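Local coordinates for protein MOG1P (Saccharomyces cerevisiae, PDB 1EQ6) that binds the Ran GTPase Gsp1 and takes part in the Ran system that drives nuclear protein import and poly(A)+ mRNA export, at residues V7-G12 and E36-S41; G12-V17 and F180-T185. All blocks are in the same frame, centred on the assembly; numbering follows the deposited sequence.

Overall arrangement
Contacts 1 and 2 are neighbours, their centres about 11 Å apart on the same side of the chain's centre, and they share Gly12. Strand 5-9 turns back through Tyr10 to Gly12 into strand 14-18, and strand 181-182, near the end of the chain, adds a third antiparallel strand beside 14-18. Contact 1 ties strand 5-9, the opposite outer strand of this small sheet, to strand 35-40 of the seven-stranded antiparallel sheet. Along the chain the segments alternate: 7-12, 12-17, 36-41, 180-185. Contact 2 joins the C-terminal strand to the N-terminal hairpin, and contact 1 joins that hairpin to the larger sheet, which probably helps fix both chain ends in the fold.

Contact 1 (V7-G12 and E36-S41); sequences VELYGG and EVYVNS
Glu36 reaches Tyr10 by a bend at its second torsion: CG lies beside the backbone N (chi1 -71°), and chi2 of -70° folds the carboxylate back toward the Tyr10 amide. Tyr10 sets CG beside its own N, carrying the ring over the Glu36 methylene. Glu36 OE2 accepts Tyr10 N at 2.7 Å through its anti lone pair, while Glu36 CG makes a CH-pi contact 3.8 Å from the centroid of the Tyr10 ring. A water donates to the same OE2 and accepts from Gly11 N, so one carboxylate oxygen serves two successive turn amides, directly and through water. Tyr10 OH hydrogen-bonds Thr34 O, just before strand 35-40. Replacing Tyr10 with an alanine would probably leave the Glu36 methylene without its aromatic cover and Thr34 O without its hydroxyl partner. Tyr10 and Glu36 thus tie the turn of the 5-9/14-18 hairpin, closed by Gly12 N to Leu9 O, to the larger sheet.

Leu9 CD2 fits between Glu36 and Tyr38, 3.9 Å from Tyr38 CE1 and oblique to its ring. Tyr38 OH approaches Val7 CB at 3.8 Å, and a second water links this hydroxyl to Glu8 O. The axes of strands 7-9 and 36-40 come no closer than 9.3 Å, so side chains and water bridge the gap. Strand 57-64, hydrogen-bonded to strand 35-40, offers Val60 to both Leu9 and Tyr10, while Val18 of strand 14-18 meets Val7 and Tyr38.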
# COMPACT_ATOMS: atom_id res chain seq x y z
N VAL A 7 13.14 -8.69 0.68
CA VAL A 7 13.77 -8.00 -0.42
C VAL A 7 14.54 -6.81 0.13
O VAL A 7 14.22 -6.28 1.19
CB VAL A 7 12.75 -7.47 -1.49
CG1 VAL A 7 12.15 -8.64 -2.26
CG2 VAL A 7 11.66 -6.62 -0.84
N GLU A 8 15.58 -6.41 -0.59
CA GLU A 8 16.36 -5.26 -0.18
C GLU A 8 15.84 -4.06 -0.94
O GLU A 8 15.65 -4.13 -2.15
CB GLU A 8 17.84 -5.44 -0.52
CG GLU A 8 18.58 -6.52 0.28
CD GLU A 8 20.10 -6.37 0.15
OE1 GLU A 8 20.56 -5.69 -0.79
OE2 GLU A 8 20.82 -6.95 0.98
N LEU A 9 15.61 -2.96 -0.22
CA LEU A 9 15.15 -1.72 -0.83
C LEU A 9 16.26 -0.66 -0.70
O LEU A 9 17.13 -0.77 0.17
CB LEU A 9 13.91 -1.19 -0.09
CG LEU A 9 12.68 -2.09 -0.02
CD1 LEU A 9 11.50 -1.26 0.47
CD2 LEU A 9 12.38 -2.69 -1.39
N TYR A 10 16.20 0.35 -1.55
CA TYR A 10 17.14 1.47 -1.51
C TYR A 10 18.60 1.02 -1.35
O TYR A 10 19.29 1.39 -0.40
CB TYR A 10 16.73 2.43 -0.38
CG TYR A 10 15.26 2.86 -0.49
CD1 TYR A 10 14.27 2.27 0.29
CD2 TYR A 10 14.86 3.81 -1.44
CE1 TYR A 10 12.89 2.62 0.13
CE2 TYR A 10 13.51 4.15 -1.62
CZ TYR A 10 12.52 3.55 -0.83
OH TYR A 10 11.19 3.89 -1.04
N GLY A 11 19.05 0.17 -2.27
CA GLY A 11 20.42 -0.32 -2.21
C GLY A 11 20.77 -1.23 -1.03
O GLY A 11 21.95 -1.51 -0.80
N GLY A 12 19.77 -1.68 -0.29
CA GLY A 12 20.02 -2.54 0.86
C GLY A 12 19.97 -1.82 2.20
O GLY A 12 20.17 -2.43 3.27
N GLU A 36 10.31 2.50 -4.36
CA GLU A 36 10.61 1.14 -4.77
C GLU A 36 9.22 0.68 -5.24
O GLU A 36 8.21 0.97 -4.58
CB GLU A 36 11.16 0.30 -3.62
CG GLU A 36 12.57 0.71 -3.21
CD GLU A 36 13.67 0.36 -4.25
OE1 GLU A 36 13.37 0.03 -5.43
OE2 GLU A 36 14.85 0.44 -3.88
N VAL A 37 9.15 0.01 -6.38
CA VAL A 37 7.87 -0.41 -6.95
C VAL A 37 7.96 -1.86 -7.36
O VAL A 37 8.90 -2.25 -8.04
CB VAL A 37 7.52 0.42 -8.22
CG1 VAL A 37 6.18 -0.05 -8.83
CG2 VAL A 37 7.48 1.96 -7.88
N TYR A 38 6.98 -2.65 -6.93
CA TYR A 38 6.92 -4.08 -7.25
C TYR A 38 5.55 -4.37 -7.80
O TYR A 38 4.56 -3.94 -7.22
CB TYR A 38 7.17 -4.93 -5.99
CG TYR A 38 8.64 -5.03 -5.60
CD1 TYR A 38 9.29 -3.96 -5.01
CD2 TYR A 38 9.37 -6.20 -5.85
CE1 TYR A 38 10.64 -4.03 -4.67
CE2 TYR A 38 10.72 -6.29 -5.51
CZ TYR A 38 11.34 -5.20 -4.92
OH TYR A 38 12.68 -5.25 -4.60
N VAL A 39 5.49 -5.09 -8.93
CA VAL A 39 4.21 -5.42 -9.54
C VAL A 39 4.05 -6.93 -9.66
O VAL A 39 5.03 -7.66 -9.86
CB VAL A 39 4.06 -4.77 -10.96
CG1 VAL A 39 4.23 -3.24 -10.86
CG2 VAL A 39 5.11 -5.35 -11.93
N ASN A 40 2.82 -7.38 -9.51
CA ASN A 40 2.51 -8.80 -9.61
C ASN A 40 2.74 -9.25 -11.07
O ASN A 40 2.06 -8.79 -11.98
CB ASN A 40 1.03 -9.03 -9.23
CG ASN A 40 0.70 -10.51 -9.10
OD1 ASN A 40 1.26 -11.34 -9.82
ND2 ASN A 40 -0.21 -10.85 -8.19
N SER A 41 3.69 -10.17 -11.28
CA SER A 41 3.97 -10.64 -12.64
C SER A 41 3.57 -12.11 -12.84
O SER A 41 4.02 -12.75 -13.79
CB SER A 41 5.46 -10.46 -12.96
OG SER A 41 6.28 -11.17 -12.02
O HOH W 1 14.26 -3.31 -4.29
O HOH W 2 17.35 -0.55 -4.47

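Contact 2 (G12-V17 and F180-T185)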
# COMPACT_ATOMS: atom_id res chain seq x y z
N GLY A 12 19.77 -1.68 -0.29
CA GLY A 12 20.02 -2.54 0.86
C GLY A 12 19.97 -1.82 2.20
O GLY A 12 20.17 -2.43 3.27
N ALA A 13 19.68 -0.53 2.16
CA ALA A 13 19.59 0.26 3.39
C ALA A 13 18.35 -0.11 4.18
O ALA A 13 18.28 0.13 5.40
CB ALA A 13 19.58 1.74 3.06
N ILE A 14 17.38 -0.71 3.49
CA ILE A 14 16.11 -1.09 4.10
C ILE A 14 15.65 -2.47 3.62
O ILE A 14 15.90 -2.86 2.48
CB ILE A 14 15.00 -0.04 3.73
CG1 ILE A 14 15.24 1.28 4.47
CG2 ILE A 14 13.61 -0.55 4.11
CD1 ILE A 14 14.28 2.40 4.02
N THR A 15 15.00 -3.22 4.48
CA THR A 15 14.47 -4.49 4.01
C THR A 15 13.01 -4.58 4.41
O THR A 15 12.56 -3.90 5.35
CB THR A 15 15.20 -5.73 4.62
OG1 THR A 15 15.08 -5.68 6.05
CG2 THR A 15 16.65 -5.76 4.24
N THR A 16 12.27 -5.41 3.67
CA THR A 16 10.89 -5.71 3.97
C THR A 16 10.60 -6.97 3.15
O THR A 16 11.55 -7.63 2.70
CB THR A 16 9.90 -4.54 3.61
OG1 THR A 16 8.59 -4.85 4.12
CG2 THR A 16 9.83 -4.30 2.10
N VAL A 17 9.33 -7.34 2.98
CA VAL A 17 8.97 -8.52 2.19
C VAL A 17 7.94 -8.16 1.12
O VAL A 17 7.23 -7.16 1.26
CB VAL A 17 8.34 -9.65 3.06
CG1 VAL A 17 9.37 -10.20 4.06
CG2 VAL A 17 7.12 -9.11 3.81
N PHE A 180 9.56 -4.41 8.34
CA PHE A 180 10.24 -3.24 7.81
C PHE A 180 11.44 -2.92 8.69
O PHE A 180 11.29 -2.75 9.89
CB PHE A 180 9.30 -2.04 7.80
CG PHE A 180 9.80 -0.88 6.99
CD1 PHE A 180 9.54 -0.81 5.62
CD2 PHE A 180 10.50 0.15 7.59
CE1 PHE A 180 9.98 0.29 4.86
CE2 PHE A 180 10.94 1.25 6.84
CZ PHE A 180 10.68 1.32 5.47
N HIS A 181 12.63 -2.85 8.10
CA HIS A 181 13.84 -2.57 8.87
C HIS A 181 14.80 -1.62 8.20
O HIS A 181 15.20 -1.83 7.06
CB HIS A 181 14.60 -3.86 9.19
CG HIS A 181 13.84 -4.81 10.06
ND1 HIS A 181 13.37 -4.45 11.31
CD2 HIS A 181 13.42 -6.08 9.85
CE1 HIS A 181 12.69 -5.46 11.82
NE2 HIS A 181 12.71 -6.46 10.96
N VAL A 182 15.17 -0.57 8.92
CA VAL A 182 16.16 0.34 8.38
C VAL A 182 17.50 -0.27 8.82
O VAL A 182 17.86 -0.25 10.00
CB VAL A 182 16.00 1.77 8.91
CG1 VAL A 182 17.12 2.66 8.37
CG2 VAL A 182 14.64 2.34 8.46
N VAL A 183 18.21 -0.84 7.85
CA VAL A 183 19.49 -1.50 8.07
C VAL A 183 20.64 -0.50 8.06
O VAL A 183 21.64 -0.67 8.76
CB VAL A 183 19.76 -2.55 6.95
CG1 VAL A 183 21.05 -3.32 7.23
CG2 VAL A 183 18.57 -3.51 6.85
N ASP A 184 20.50 0.56 7.27
CA ASP A 184 21.56 1.56 7.19
C ASP A 184 20.96 2.95 7.17
O ASP A 184 20.42 3.38 6.17
CB ASP A 184 22.40 1.30 5.92
CG ASP A 184 23.44 2.39 5.66
OD1 ASP A 184 23.75 3.14 6.61
OD2 ASP A 184 23.94 2.49 4.52
N THR A 185 21.07 3.65 8.29
CA THR A 185 20.50 4.98 8.40
C THR A 185 21.23 6.07 7.63
O THR A 185 20.75 7.20 7.55
CB THR A 185 20.36 5.41 9.87
OG1 THR A 185 21.64 5.40 10.51
CG2 THR A 185 19.43 4.45 10.60
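Thr15 and His181 form the hydrogen-bonded pair of a short antiparallel beta ladder, followed by Ile14 and Val182 as a non-hydrogen-bonded pair; on the far edge of strand 14-18, Ala13 and Ile14 make a classic beta bulge opposite Leu9. The backbone bonds are reciprocal at Thr15: its N donates to His181 O and its O accepts His181 N, each at 2.9 Å. Two CA-H...O contacts reinforce them, Ile14 CA to His181 O at 3.2 Å and Phe180 CA to Thr15 O.

Side-chain packing divides between the two faces of the ladder. On one, with CG1 beside the backbone N (chi1 -71°), the CG2 branch of Ile14 stands anti to that N and lies over a face of the Phe180 ring, 4.0 Å from its centroid, with CD1 also near CZ. Ile14 CG1 meets Val182 CG2 beside it, and Ile132 and Leu134 of strand 125-134 touch Phe180 and Val182 respectively. On the other face, Thr15 CG2 touches Val183 CG2 at 3.9 Å, and Thr15 OG1 lies at the edge of the His181 ring, near its plane.

Past the ladder the chain turns around a single carbonyl. Ala13 O accepts both Val183 N at 2.6 Å, with a bent N-H...O angle of 133°, and Asp184 N at 2.9 Å, with a straighter one of 155°.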